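Local structure of aminotransferase, class I (Staphylococcus aureus, 2O1B) at residues V136-P141 with D145-V150; P48-A53 with L389-I394; Q92-F97 with F264-K269; Q177-T182 with I207-G212; K71-P76 with G285-L290. The protein probably catalyses the pyridoxal-5'-phosphate-dependent transfer of amino groups between amino acids and 2-oxo acids, as other class I aminotransferases do. One frame throughout, in Å; residues are numbered along the deposited sequence. Where two conformers were deposited one is given.

Interaction 1 (V136-P141 with D145-V150); sequences VLLPDP and DYLAGV
From the pairing of Val136 with Val150 to that of Leu138 with Tyr146, strand 136-140 and helix 146-150 run nearly antiparallel, their axes 168° apart in direction and 9.9 Å apart at closest approach. The contact is wholly apolar. At one end the two valines meet tip to tip, each offering both methyls: Val136 CG1 lies 3.7 Å from Val150 CG2, and Val136 CG2 lies 3.8 Å from Val150 CG1. In both residues CG1 stands opposite the backbone N (chi1 179° and -176°), which points both methyls of each fork at the other residue. Leu138 divides its branches between three helix residues. Its CD1 rests 3.9 Å from Tyr146 CB and also meets Val150 CG2 at 4.1 Å, whereas CD2 reaches the helix backbone at Leu147 CA (3.9 Å). Leu138 CG lies at the edge of the Tyr146 ring, near its plane, beside Pro139 CD, which is 4.3 Å from Tyr146 CD2. Tyr146 is further held by stacking on Tyr186, and its OH is hydrogen-bonded with Asp220 and with Thr188, two residues of the cofactor pocket; its side chain comes within about 4 Å of the bound cofactor. The contact lies inside the beta-alpha-beta unit formed by strand 135-140, helix 146-152 and strand 156-161. Strand 135-140 is hydrogen-bonded between strands 182-187 and 156-161, and Pro157 of the latter packs against Leu138, Leu147 and Val150.

Interaction 2 (P48-A53 with L389-I394); sequences PLINMA and LDEAAI
Ala392 receives the apolar side chains of Ile50 and Met52, and this packing makes up most of the contact. Met52 is present as selenomethionine, and its SE lies 3.5 Å from Ala392 CB, with CE at 3.7 Å from the same methyl. The bend at chi3 (88°) turns CE so that it and SE both touch the alanine methyl. Ile50 reaches the helix with its longer branch: CD1 is 3.9 Å from Ala392 CB and 3.8 Å from Ala392 N, so that it touches both the methyl and the helix backbone, while CG2 comes to 4.1 Å from that CB. The small alanine lets the strand come close, with the CA atoms of Ile50 and Ala392 7.0 Å apart.

The polar groups serve the edges of this patch. Glu391 crosses Ile50 at a slant, its OE2 3.8 Å from Ile50 CD1, which is a van der Waals contact. The charge of that oxygen is met by Arg395 in a salt bridge, and the same arginine donates to the carbonyl of Pro48, so Arg395 links the helix to the chain entering the strand. On the strand side, Asn51 OD1 accepts from Ala53 N at 3.2 Å, forming an Asx turn that begins at Asn51.

Phe319 of helix 302-325 and Leu384 also pack on Met52. Strand 50-51 pairs in parallel with strand 362-363, and covering it with helix 388-397 joins an early part of the chain to a C-terminal helix, as in the small domain of fold type I aminotransferases.

Interaction 3 (Q92-F97 with F264-K269); sequences QAIVDF and FAVGNK
Ile94 and Phe264 pack helix 88-102 against strand 263-267 of the seven-stranded mixed sheet, the core of the large cofactor-binding domain of fold type I aminotransferases. Strand 263-267 is the one that runs antiparallel to both its neighbours, 112-115 and 245-250, and the helix crosses it at -56°, the segment axes approaching to 10.5 Å. The contact is entirely apolar. Phe264 presents a ring face to the helix because its CG sits between the backbone N and the carbonyl carbon (chi1 57°), and Ile94 lies along that face. Ile94 CG1 is 3.7 Å from Phe264 CD1, and its CD1 is 3.8 Å from Phe264 CB, so the isoleucine's longer branch follows the base of the ring while CG2 lies farther out. Phe97, one turn on, meets the far end of the same ring: its CD2 is 4.3 Å from Phe264 CZ, near the plane of Phe264. Tyr249 of strand 245-250 touches both phenylalanines, edge-to-face with Phe97. Ile94 CG2 makes a CH-pi contact, 3.9 Å from the centroid of the Phe264 ring and 22° off its normal.

Interaction 4 (Q177-T182 with I207-G212); sequences QIIDKT and IAKFKG
Ile179 and Phe210 share a first torsion that sets their side chains facing: with chi1 at -59°, Ile179 has CG1 beside its own N and CG2 opposite it, so that the short branch is the one directed at the other helix, and Phe210, at -57°, swings its ring out opposite its carbonyl carbon. The two side chains then cross at about a right angle, and Ile179 CG2 meets Phe210 CE1 at 3.7 Å, at the ring edge and near the ring plane. Lys209 bends at chi2 (79°) and again at chi4, bringing NZ to 4.2 Å from the same CG2, a loose van der Waals approach of the amino group to a methyl. Lys209 CG also lies 3.7 Å above one face of the Phe210 ring, offset toward the rim. These residues lie at the C-terminal ends of helices 176-181 and 200-210, which precede strands 182-187 and 216-220, neighbouring parallel strands of the central sheet; the contact thus joins two successive helix-to-strand connections. At the first, Thr182 OG1 donates to Ile178 O at 2.7 Å, from above the carbonyl plane, tying the opening residue of the strand to the last turn of its helix. Asp180 OD1 is 6.6 Å from Lys209 NZ, too far to be in contact, though the opposite charges may attract weakly. Trp171 meets the Phe210 ring edge-to-face, and Val174 packs on Ile179.

Interaction 5 (K71-P76 with G285-L290); sequences KALTIP and GMFGAL
Ala72 against Ala289 is a close, buried apolar contact between the C-terminal part of helix 63-72 and the first turn of helix 288-300, near the subunit interface. Backbone proximity is the main evidence: the CA atoms of Ala72 and Ala289 are only 4.7 Å apart, and their CB atoms, at 3.6 Å, are in van der Waals contact, methyl to methyl. Ala289 CB is also 3.6 Å from Ala72 O. Beside this pair, Leu73 crosses Phe287 at about a right angle, sending CD2 to 3.5 Å from Phe287 CZ, at the edge of the ring and near its plane; the same methyl lies 4.0 Å from Ala289 CB. That alanine methyl in turn covers part of a ring face of Phe287, near the rim. Lys71 O accepts from both Thr74 OG1 (2.8 Å) and Thr74 N, fastening Thr74 to the preceding turn. A type I turn runs from Ala72 to Ile75, its own Ile75 N to Ala72 O bond being weak. Phe69 of helix 63-72 packs on Phe287, Ala289 and Leu290, continuing the seam between the two helices. From the second subunit, Phe260 meets the Phe287 ring and Gln70 packs on Leu73, so the helix junction lies against the dimer partner.

In the fold
Along the chain, interactions 1 and 4 come in series, both nested within the loop closed by interaction 3, which lies within that of interaction 5 and, outermost, interaction 2. Interactions 1 and 3 reach the same seven-stranded sheet with centres 24 Å apart. Interactions 1 and 4, centres 17 Å apart, touch directly: Leu137 CG is 3.8 Å from Thr182 OG1, across neighbouring strands. Interaction 5 lies 21 Å, centre to centre, from interaction 3, toward the second subunit. Interaction 2 stands 30 Å or more from the others, between centres. The contacts thus lie at separate places, the large-domain sheet, the subunit boundary and the small domain, with Tyr146 of interaction 1 closest to the cofactor.

Interaction 1 (V136-P141 with D145-V150)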
# COMPACT_ATOMS: atom_id res chain seq x y z
N VAL A 136 7.07 -19.85 10.56
CA VAL A 136 5.73 -19.62 10.02
C VAL A 136 5.38 -20.80 9.11
O VAL A 136 6.14 -21.13 8.19
CB VAL A 136 5.65 -18.29 9.22
CG1 VAL A 136 4.25 -18.09 8.67
CG2 VAL A 136 6.05 -17.10 10.11
N LEU A 137 4.24 -21.43 9.39
CA LEU A 137 3.75 -22.55 8.58
C LEU A 137 2.95 -22.06 7.38
O LEU A 137 2.01 -21.28 7.55
CB LEU A 137 2.91 -23.51 9.42
CG LEU A 137 3.75 -24.39 10.35
CD1 LEU A 137 2.88 -25.07 11.38
CD2 LEU A 137 4.49 -25.42 9.51
N LEU A 138 3.33 -22.52 6.19
CA LEU A 138 2.73 -22.13 4.92
C LEU A 138 2.13 -23.33 4.17
O LEU A 138 2.83 -24.32 3.93
CB LEU A 138 3.80 -21.45 4.05
CG LEU A 138 3.94 -19.91 4.03
CD1 LEU A 138 3.44 -19.17 5.27
CD2 LEU A 138 5.32 -19.43 3.64
N PRO A 139 0.85 -23.25 3.75
CA PRO A 139 0.21 -24.39 3.07
C PRO A 139 0.96 -24.80 1.81
O PRO A 139 1.29 -23.96 0.97
CB PRO A 139 -1.18 -23.85 2.70
CG PRO A 139 -1.42 -22.73 3.60
CD PRO A 139 -0.08 -22.11 3.88
N ASP A 140 1.24 -26.10 1.71
CA ASP A 140 1.86 -26.70 0.53
C ASP A 140 0.98 -27.86 0.07
O ASP A 140 0.95 -28.89 0.74
CB ASP A 140 3.26 -27.20 0.89
CG ASP A 140 4.02 -27.76 -0.30
OD1 ASP A 140 3.44 -27.86 -1.42
OD2 ASP A 140 5.21 -28.11 -0.11
N PRO A 141 0.26 -27.70 -1.06
CA PRO A 141 0.28 -26.58 -1.99
C PRO A 141 -0.59 -25.46 -1.50
O PRO A 141 -1.69 -25.70 -1.02
CB PRO A 141 -0.32 -27.17 -3.28
CG PRO A 141 -0.63 -28.62 -2.99
CD PRO A 141 -0.70 -28.73 -1.51
N ASP A 145 1.97 -15.81 -2.42
CA ASP A 145 2.41 -14.51 -1.91
C ASP A 145 2.84 -14.45 -0.43
O ASP A 145 3.51 -13.50 -0.02
CB ASP A 145 1.36 -13.45 -2.22
CG ASP A 145 1.22 -13.20 -3.71
OD1 ASP A 145 2.04 -13.74 -4.48
OD2 ASP A 145 0.28 -12.48 -4.12
N TYR A 146 2.49 -15.47 0.36
CA TYR A 146 2.79 -15.45 1.79
C TYR A 146 4.28 -15.44 2.06
O TYR A 146 4.73 -14.75 2.96
CB TYR A 146 2.17 -16.65 2.52
CG TYR A 146 0.70 -16.88 2.26
CD1 TYR A 146 -0.17 -15.81 2.02
CD2 TYR A 146 0.19 -18.17 2.30
CE1 TYR A 146 -1.54 -16.04 1.78
CE2 TYR A 146 -1.17 -18.41 2.08
CZ TYR A 146 -2.02 -17.35 1.81
OH TYR A 146 -3.35 -17.60 1.60
N LEU A 147 5.04 -16.18 1.27
CA LEU A 147 6.46 -16.42 1.51
C LEU A 147 7.21 -15.09 1.64
O LEU A 147 8.06 -14.94 2.52
CB LEU A 147 7.07 -17.25 0.38
CG LEU A 147 8.27 -18.19 0.54
CD1 LEU A 147 9.02 -18.32 -0.77
CD2 LEU A 147 9.21 -17.83 1.66
N ALA A 148 6.90 -14.15 0.76
CA ALA A 148 7.53 -12.83 0.76
C ALA A 148 7.36 -12.12 2.10
O ALA A 148 8.34 -11.57 2.64
CB ALA A 148 6.96 -11.97 -0.37
N GLY A 149 6.13 -12.13 2.63
CA GLY A 149 5.82 -11.55 3.94
C GLY A 149 6.68 -12.13 5.05
O GLY A 149 7.30 -11.39 5.83
N VAL A 150 6.74 -13.45 5.13
CA VAL A 150 7.58 -14.12 6.14
C VAL A 150 9.04 -13.66 6.02
O VAL A 150 9.67 -13.27 7.02
CB VAL A 150 7.48 -15.66 6.05
CG1 VAL A 150 8.28 -16.29 7.16
CG2 VAL A 150 6.02 -16.11 6.12

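Interaction 2 (P48-A53 with L389-I394)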
# COMPACT_ATOMS: atom_id res chain seq x y z
N PRO A 48 -5.59 -20.12 -31.44
CA PRO A 48 -5.92 -18.94 -30.63
C PRO A 48 -5.74 -19.21 -29.13
O PRO A 48 -6.11 -20.28 -28.65
CB PRO A 48 -7.39 -18.69 -30.96
CG PRO A 48 -7.56 -19.25 -32.33
CD PRO A 48 -6.68 -20.46 -32.37
N LEU A 49 -5.15 -18.24 -28.43
CA LEU A 49 -4.80 -18.40 -27.03
C LEU A 49 -6.01 -18.39 -26.10
O LEU A 49 -6.91 -17.56 -26.24
CB LEU A 49 -3.81 -17.30 -26.60
CG LEU A 49 -3.23 -17.34 -25.19
CD1 LEU A 49 -2.21 -18.47 -25.02
CD2 LEU A 49 -2.60 -15.99 -24.83
N ILE A 50 -6.03 -19.36 -25.18
CA ILE A 50 -6.95 -19.35 -24.05
C ILE A 50 -6.09 -19.25 -22.79
O ILE A 50 -5.25 -20.12 -22.52
CB ILE A 50 -7.86 -20.60 -24.01
CG1 ILE A 50 -8.60 -20.76 -25.34
CG2 ILE A 50 -8.84 -20.53 -22.85
CD1 ILE A 50 -9.21 -22.13 -25.57
N ASN A 51 -6.27 -18.16 -22.04
CA ASN A 51 -5.47 -17.88 -20.86
C ASN A 51 -6.19 -18.38 -19.63
O ASN A 51 -7.02 -17.68 -19.07
CB ASN A 51 -5.19 -16.38 -20.75
CG ASN A 51 -4.15 -16.03 -19.70
OD1 ASN A 51 -3.75 -16.86 -18.87
ND2 ASN A 51 -3.71 -14.78 -19.71
N MSE A 52 -5.87 -19.61 -19.22
CA MSE A 52 -6.50 -20.24 -18.06
C MSE A 52 -5.60 -20.13 -16.83
O MSE A 52 -5.69 -20.92 -15.89
CB MSE A 52 -6.80 -21.71 -18.36
CG MSE A 52 -7.53 -21.96 -19.67
SE MSE A 52 -8.11 -23.78 -19.85
CE MSE A 52 -9.86 -23.65 -19.00
N ALA A 53 -4.71 -19.14 -16.86
CA ALA A 53 -3.81 -18.86 -15.76
C ALA A 53 -4.33 -17.69 -14.90
O ALA A 53 -3.64 -17.21 -14.01
CB ALA A 53 -2.42 -18.58 -16.29
N LEU A 389 -14.12 -21.76 -22.36
CA LEU A 389 -13.97 -22.89 -21.43
C LEU A 389 -14.32 -24.26 -22.02
O LEU A 389 -13.74 -25.28 -21.63
CB LEU A 389 -14.82 -22.65 -20.17
CG LEU A 389 -14.19 -22.09 -18.89
CD1 LEU A 389 -13.41 -20.81 -19.14
CD2 LEU A 389 -15.25 -21.87 -17.81
N ASP A 390 -15.27 -24.26 -22.95
CA ASP A 390 -15.69 -25.48 -23.63
C ASP A 390 -14.67 -25.93 -24.67
O ASP A 390 -14.39 -27.12 -24.78
CB ASP A 390 -17.05 -25.26 -24.29
CG ASP A 390 -18.12 -24.87 -23.29
OD1 ASP A 390 -18.16 -25.49 -22.21
OD2 ASP A 390 -18.91 -23.94 -23.58
N GLU A 391 -14.13 -24.97 -25.41
CA GLU A 391 -13.09 -25.23 -26.40
C GLU A 391 -11.81 -25.69 -25.70
O GLU A 391 -11.13 -26.60 -26.17
CB GLU A 391 -12.82 -23.99 -27.25
CG GLU A 391 -12.01 -24.24 -28.52
CD GLU A 391 -11.67 -22.95 -29.25
OE1 GLU A 391 -12.56 -22.41 -29.95
OE2 GLU A 391 -10.52 -22.48 -29.13
N ALA A 392 -11.51 -25.05 -24.57
CA ALA A 392 -10.36 -25.42 -23.74
C ALA A 392 -10.51 -26.84 -23.19
O ALA A 392 -9.52 -27.56 -23.03
CB ALA A 392 -10.20 -24.43 -22.61
N ALA A 393 -11.75 -27.24 -22.91
CA ALA A 393 -12.05 -28.58 -22.43
C ALA A 393 -11.76 -29.62 -23.50
O ALA A 393 -11.08 -30.61 -23.23
CB ALA A 393 -13.50 -28.67 -21.98
N ILE A 394 -12.26 -29.38 -24.71
CA ILE A 394 -12.05 -30.28 -25.84
C ILE A 394 -10.57 -30.37 -26.23
O ILE A 394 -10.09 -31.44 -26.62
CB ILE A 394 -12.92 -29.90 -27.06
CG1 ILE A 394 -14.40 -29.90 -26.67
CG2 ILE A 394 -12.69 -30.87 -28.21
CD1 ILE A 394 -15.36 -29.50 -27.78

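Interaction 3 (Q92-F97 with F264-K269)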
# COMPACT_ATOMS: atom_id res chain seq x y z
N GLN A 92 -18.43 -0.19 9.96
CA GLN A 92 -19.77 -0.68 10.24
C GLN A 92 -20.30 -1.63 9.17
O GLN A 92 -20.99 -2.59 9.49
CB GLN A 92 -20.73 0.49 10.45
CG GLN A 92 -22.12 0.08 10.91
CD GLN A 92 -22.15 -0.44 12.34
OE1 GLN A 92 -21.71 0.25 13.26
NE2 GLN A 92 -22.68 -1.63 12.54
N ALA A 93 -20.00 -1.35 7.90
CA ALA A 93 -20.43 -2.23 6.81
C ALA A 93 -19.73 -3.59 6.91
O ALA A 93 -20.30 -4.62 6.56
CB ALA A 93 -20.17 -1.60 5.45
N ILE A 94 -18.50 -3.56 7.43
CA ILE A 94 -17.72 -4.77 7.67
C ILE A 94 -18.32 -5.64 8.77
O ILE A 94 -18.51 -6.84 8.57
CB ILE A 94 -16.24 -4.42 8.01
CG1 ILE A 94 -15.51 -3.92 6.76
CG2 ILE A 94 -15.52 -5.65 8.56
CD1 ILE A 94 -14.20 -3.18 7.05
N VAL A 95 -18.60 -5.05 9.93
CA VAL A 95 -19.16 -5.84 11.04
C VAL A 95 -20.56 -6.35 10.72
O VAL A 95 -20.90 -7.48 11.10
CB VAL A 95 -19.14 -5.09 12.42
CG1 VAL A 95 -17.76 -4.54 12.73
CG2 VAL A 95 -20.18 -3.98 12.48
N ASP A 96 -21.35 -5.53 10.03
CA ASP A 96 -22.69 -5.91 9.58
C ASP A 96 -22.65 -7.10 8.62
O ASP A 96 -23.46 -8.03 8.73
CB ASP A 96 -23.39 -4.75 8.86
CG ASP A 96 -23.85 -3.64 9.81
OD1 ASP A 96 -23.73 -3.77 11.06
OD2 ASP A 96 -24.32 -2.61 9.28
N PHE A 97 -21.72 -7.05 7.67
CA PHE A 97 -21.50 -8.14 6.72
C PHE A 97 -21.17 -9.43 7.47
O PHE A 97 -21.87 -10.43 7.34
CB PHE A 97 -20.39 -7.75 5.74
CG PHE A 97 -20.06 -8.79 4.70
CD1 PHE A 97 -20.83 -8.91 3.55
CD2 PHE A 97 -18.94 -9.60 4.84
CE1 PHE A 97 -20.51 -9.86 2.56
CE2 PHE A 97 -18.62 -10.55 3.87
CZ PHE A 97 -19.41 -10.67 2.72
N PHE A 264 -10.31 -6.37 3.84
CA PHE A 264 -10.21 -6.11 5.28
C PHE A 264 -9.77 -7.32 6.07
O PHE A 264 -9.95 -8.46 5.62
CB PHE A 264 -11.53 -5.54 5.83
CG PHE A 264 -12.72 -6.41 5.60
CD1 PHE A 264 -13.56 -6.18 4.51
CD2 PHE A 264 -13.05 -7.42 6.49
CE1 PHE A 264 -14.68 -6.98 4.29
CE2 PHE A 264 -14.17 -8.22 6.28
CZ PHE A 264 -14.99 -7.99 5.18
N ALA A 265 -9.17 -7.06 7.23
CA ALA A 265 -8.82 -8.06 8.21
C ALA A 265 -9.82 -7.94 9.35
O ALA A 265 -10.25 -6.83 9.69
CB ALA A 265 -7.41 -7.84 8.73
N VAL A 266 -10.16 -9.07 9.94
CA VAL A 266 -11.18 -9.13 10.99
C VAL A 266 -10.79 -10.17 12.04
O VAL A 266 -10.27 -11.23 11.70
CB VAL A 266 -12.59 -9.39 10.37
CG1 VAL A 266 -13.42 -10.30 11.23
CG2 VAL A 266 -13.33 -8.08 10.13
N GLY A 267 -10.98 -9.85 13.32
CA GLY A 267 -10.72 -10.83 14.39
C GLY A 267 -9.85 -10.44 15.57
O GLY A 267 -10.03 -9.36 16.16
N ASN A 268 -8.93 -11.34 15.95
CA ASN A 268 -8.06 -11.18 17.13
C ASN A 268 -7.62 -9.74 17.35
O ASN A 268 -6.93 -9.18 16.50
CB ASN A 268 -6.81 -12.05 17.02
CG ASN A 268 -6.03 -12.11 18.34
OD1 ASN A 268 -6.40 -12.84 19.26
ND2 ASN A 268 -4.95 -11.34 18.42
N LYS A 269 -7.99 -9.16 18.49
CA LYS A 269 -7.71 -7.73 18.75
C LYS A 269 -6.22 -7.37 18.66
O LYS A 269 -5.85 -6.38 18.03
CB LYS A 269 -8.32 -7.25 20.08
CG LYS A 269 -7.86 -5.84 20.52
CD LYS A 269 -8.80 -5.24 21.56
CE LYS A 269 -8.09 -4.44 22.65
NZ LYS A 269 -6.70 -4.00 22.33

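Interaction 4 (Q177-T182 with I207-G212)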
# COMPACT_ATOMS: atom_id res chain seq x y z
N GLN A 177 8.82 -30.47 17.12
CA GLN A 177 9.76 -29.37 17.30
C GLN A 177 9.36 -28.11 16.53
O GLN A 177 9.53 -27.00 17.03
CB GLN A 177 11.18 -29.79 16.92
CG GLN A 177 11.71 -30.99 17.71
CD GLN A 177 13.23 -31.06 17.73
OE1 GLN A 177 13.82 -32.07 17.33
NE2 GLN A 177 13.87 -29.99 18.20
N ILE A 178 8.83 -28.30 15.32
CA ILE A 178 8.37 -27.19 14.49
C ILE A 178 7.15 -26.50 15.11
O ILE A 178 7.11 -25.27 15.18
CB ILE A 178 8.03 -27.62 13.02
CG1 ILE A 178 9.20 -28.36 12.34
CG2 ILE A 178 7.58 -26.43 12.20
CD1 ILE A 178 10.55 -27.64 12.34
N ILE A 179 6.17 -27.29 15.53
CA ILE A 179 4.94 -26.77 16.15
C ILE A 179 5.28 -25.86 17.33
O ILE A 179 4.71 -24.77 17.46
CB ILE A 179 4.02 -27.91 16.67
CG1 ILE A 179 3.62 -28.85 15.54
CG2 ILE A 179 2.77 -27.33 17.35
CD1 ILE A 179 3.15 -30.23 16.02
N ASP A 180 6.20 -26.31 18.17
CA ASP A 180 6.64 -25.56 19.34
C ASP A 180 7.26 -24.21 18.97
O ASP A 180 7.11 -23.23 19.71
CB ASP A 180 7.63 -26.39 20.16
CG ASP A 180 6.94 -27.42 21.06
OD1 ASP A 180 5.75 -27.75 20.83
OD2 ASP A 180 7.59 -27.90 22.01
N LYS A 181 7.95 -24.16 17.84
CA LYS A 181 8.64 -22.93 17.43
C LYS A 181 7.78 -22.03 16.55
O LYS A 181 8.17 -20.90 16.26
CB LYS A 181 9.95 -23.26 16.71
CG LYS A 181 11.05 -23.82 17.59
CD LYS A 181 12.28 -24.10 16.76
CE LYS A 181 13.26 -25.00 17.51
NZ LYS A 181 14.37 -25.43 16.61
N THR A 182 6.61 -22.53 16.13
CA THR A 182 5.77 -21.78 15.19
C THR A 182 4.97 -20.67 15.87
O THR A 182 4.26 -20.89 16.85
CB THR A 182 4.84 -22.71 14.37
OG1 THR A 182 5.65 -23.59 13.58
CG2 THR A 182 3.97 -21.89 13.41
N ILE A 207 -8.04 -24.41 16.08
CA ILE A 207 -8.18 -23.55 17.25
C ILE A 207 -7.82 -24.29 18.55
O ILE A 207 -7.05 -23.77 19.36
CB ILE A 207 -9.61 -22.94 17.33
CG1 ILE A 207 -9.86 -22.00 16.14
CG2 ILE A 207 -9.82 -22.20 18.66
CD1 ILE A 207 -11.34 -21.71 15.89
N ALA A 208 -8.34 -25.50 18.72
CA ALA A 208 -8.02 -26.30 19.91
C ALA A 208 -6.54 -26.66 19.98
O ALA A 208 -5.97 -26.75 21.07
CB ALA A 208 -8.88 -27.55 19.95
N LYS A 209 -5.91 -26.87 18.83
CA LYS A 209 -4.49 -27.21 18.80
C LYS A 209 -3.60 -26.05 19.27
O LYS A 209 -2.58 -26.28 19.93
CB LYS A 209 -4.08 -27.69 17.40
CG LYS A 209 -2.62 -28.15 17.25
CD LYS A 209 -2.40 -29.56 17.79
CE LYS A 209 -0.95 -29.98 17.61
NZ LYS A 209 -0.18 -29.85 18.87
N PHE A 210 -3.99 -24.81 18.94
CA PHE A 210 -3.13 -23.64 19.20
C PHE A 210 -3.63 -22.62 20.22
O PHE A 210 -2.95 -21.62 20.48
CB PHE A 210 -2.72 -22.95 17.88
CG PHE A 210 -2.01 -23.86 16.92
CD1 PHE A 210 -0.72 -24.29 17.18
CD2 PHE A 210 -2.66 -24.34 15.78
CE1 PHE A 210 -0.07 -25.15 16.32
CE2 PHE A 210 -2.01 -25.21 14.92
CZ PHE A 210 -0.72 -25.61 15.19
N LYS A 211 -4.81 -22.84 20.80
CA LYS A 211 -5.30 -21.94 21.85
C LYS A 211 -4.41 -22.12 23.08
O LYS A 211 -4.06 -23.24 23.45
CB LYS A 211 -6.79 -22.18 22.16
CG LYS A 211 -7.31 -21.47 23.42
CD LYS A 211 -8.85 -21.48 23.54
CE LYS A 211 -9.45 -22.88 23.49
NZ LYS A 211 -9.01 -23.76 24.61
N GLY A 212 -4.00 -21.00 23.68
CA GLY A 212 -3.10 -21.03 24.83
C GLY A 212 -1.64 -21.28 24.49
O GLY A 212 -0.82 -21.50 25.38

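Interaction 5 (K71-P76 with G285-L290)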
# COMPACT_ATOMS: atom_id res chain seq x y z
N LYS A 71 -20.27 8.96 -8.05
CA LYS A 71 -20.86 9.99 -7.21
C LYS A 71 -19.95 10.39 -6.06
O LYS A 71 -19.83 11.58 -5.76
CB LYS A 71 -22.24 9.56 -6.70
CG LYS A 71 -23.28 9.58 -7.79
CD LYS A 71 -24.70 9.45 -7.27
CE LYS A 71 -25.72 9.76 -8.36
NZ LYS A 71 -25.81 11.22 -8.68
N ALA A 72 -19.31 9.39 -5.44
CA ALA A 72 -18.37 9.60 -4.33
C ALA A 72 -17.16 10.46 -4.68
O ALA A 72 -16.47 10.96 -3.78
CB ALA A 72 -17.90 8.26 -3.77
N LEU A 73 -16.88 10.64 -5.97
CA LEU A 73 -15.70 11.41 -6.38
C LEU A 73 -15.92 12.91 -6.20
O LEU A 73 -14.97 13.68 -6.08
CB LEU A 73 -15.27 11.07 -7.82
CG LEU A 73 -14.68 9.66 -8.03
CD1 LEU A 73 -14.81 9.19 -9.48
CD2 LEU A 73 -13.21 9.57 -7.58
N THR A 74 -17.19 13.31 -6.15
CA THR A 74 -17.55 14.72 -6.06
C THR A 74 -17.69 15.20 -4.61
O THR A 74 -17.99 16.37 -4.38
CB THR A 74 -18.87 15.03 -6.83
OG1 THR A 74 -19.94 14.29 -6.24
CG2 THR A 74 -18.76 14.66 -8.28
N ILE A 75 -17.45 14.30 -3.66
CA ILE A 75 -17.65 14.58 -2.24
C ILE A 75 -16.36 15.17 -1.63
O ILE A 75 -15.31 14.54 -1.67
CB ILE A 75 -18.07 13.31 -1.44
CG1 ILE A 75 -19.33 12.65 -2.02
CG2 ILE A 75 -18.25 13.62 0.04
CD1 ILE A 75 -20.45 13.60 -2.40
N PRO A 76 -16.45 16.40 -1.06
CA PRO A 76 -15.27 17.13 -0.59
C PRO A 76 -14.37 16.30 0.32
O PRO A 76 -13.16 16.26 0.11
CB PRO A 76 -15.88 18.31 0.16
CG PRO A 76 -17.19 18.52 -0.46
CD PRO A 76 -17.69 17.16 -0.83
N GLY A 285 -4.32 6.36 5.11
CA GLY A 285 -5.76 6.17 4.94
C GLY A 285 -6.14 5.73 3.54
O GLY A 285 -5.35 5.90 2.59
N MSE A 286 -7.34 5.17 3.40
CA MSE A 286 -7.86 4.75 2.11
C MSE A 286 -8.68 5.86 1.45
O MSE A 286 -9.46 6.56 2.12
CB MSE A 286 -8.72 3.48 2.25
CG MSE A 286 -9.37 3.04 0.95
SE MSE A 286 -10.27 1.32 1.09
CE MSE A 286 -8.67 0.23 1.35
N PHE A 287 -8.52 6.00 0.14
CA PHE A 287 -9.33 6.89 -0.68
C PHE A 287 -10.79 6.84 -0.25
O PHE A 287 -11.39 5.78 -0.24
CB PHE A 287 -9.17 6.47 -2.15
CG PHE A 287 -9.76 7.44 -3.16
CD1 PHE A 287 -9.94 8.79 -2.86
CD2 PHE A 287 -10.08 6.99 -4.45
CE1 PHE A 287 -10.47 9.68 -3.82
CE2 PHE A 287 -10.61 7.87 -5.41
CZ PHE A 287 -10.80 9.21 -5.09
N GLY A 288 -11.34 7.99 0.14
CA GLY A 288 -12.71 8.05 0.62
C GLY A 288 -13.74 7.51 -0.36
O GLY A 288 -14.65 6.79 0.03
N ALA A 289 -13.59 7.86 -1.64
CA ALA A 289 -14.52 7.39 -2.68
C ALA A 289 -14.44 5.87 -2.89
O ALA A 289 -15.45 5.22 -3.15
CB ALA A 289 -14.27 8.13 -3.98
N LEU A 290 -13.24 5.31 -2.77
CA LEU A 290 -13.07 3.85 -2.78
C LEU A 290 -13.76 3.23 -1.57
O LEU A 290 -14.38 2.17 -1.67
CB LEU A 290 -11.59 3.46 -2.84
CG LEU A 290 -11.26 1.95 -2.80
CD1 LEU A 290 -11.97 1.16 -3.92
CD2 LEU A 290 -9.73 1.71 -2.83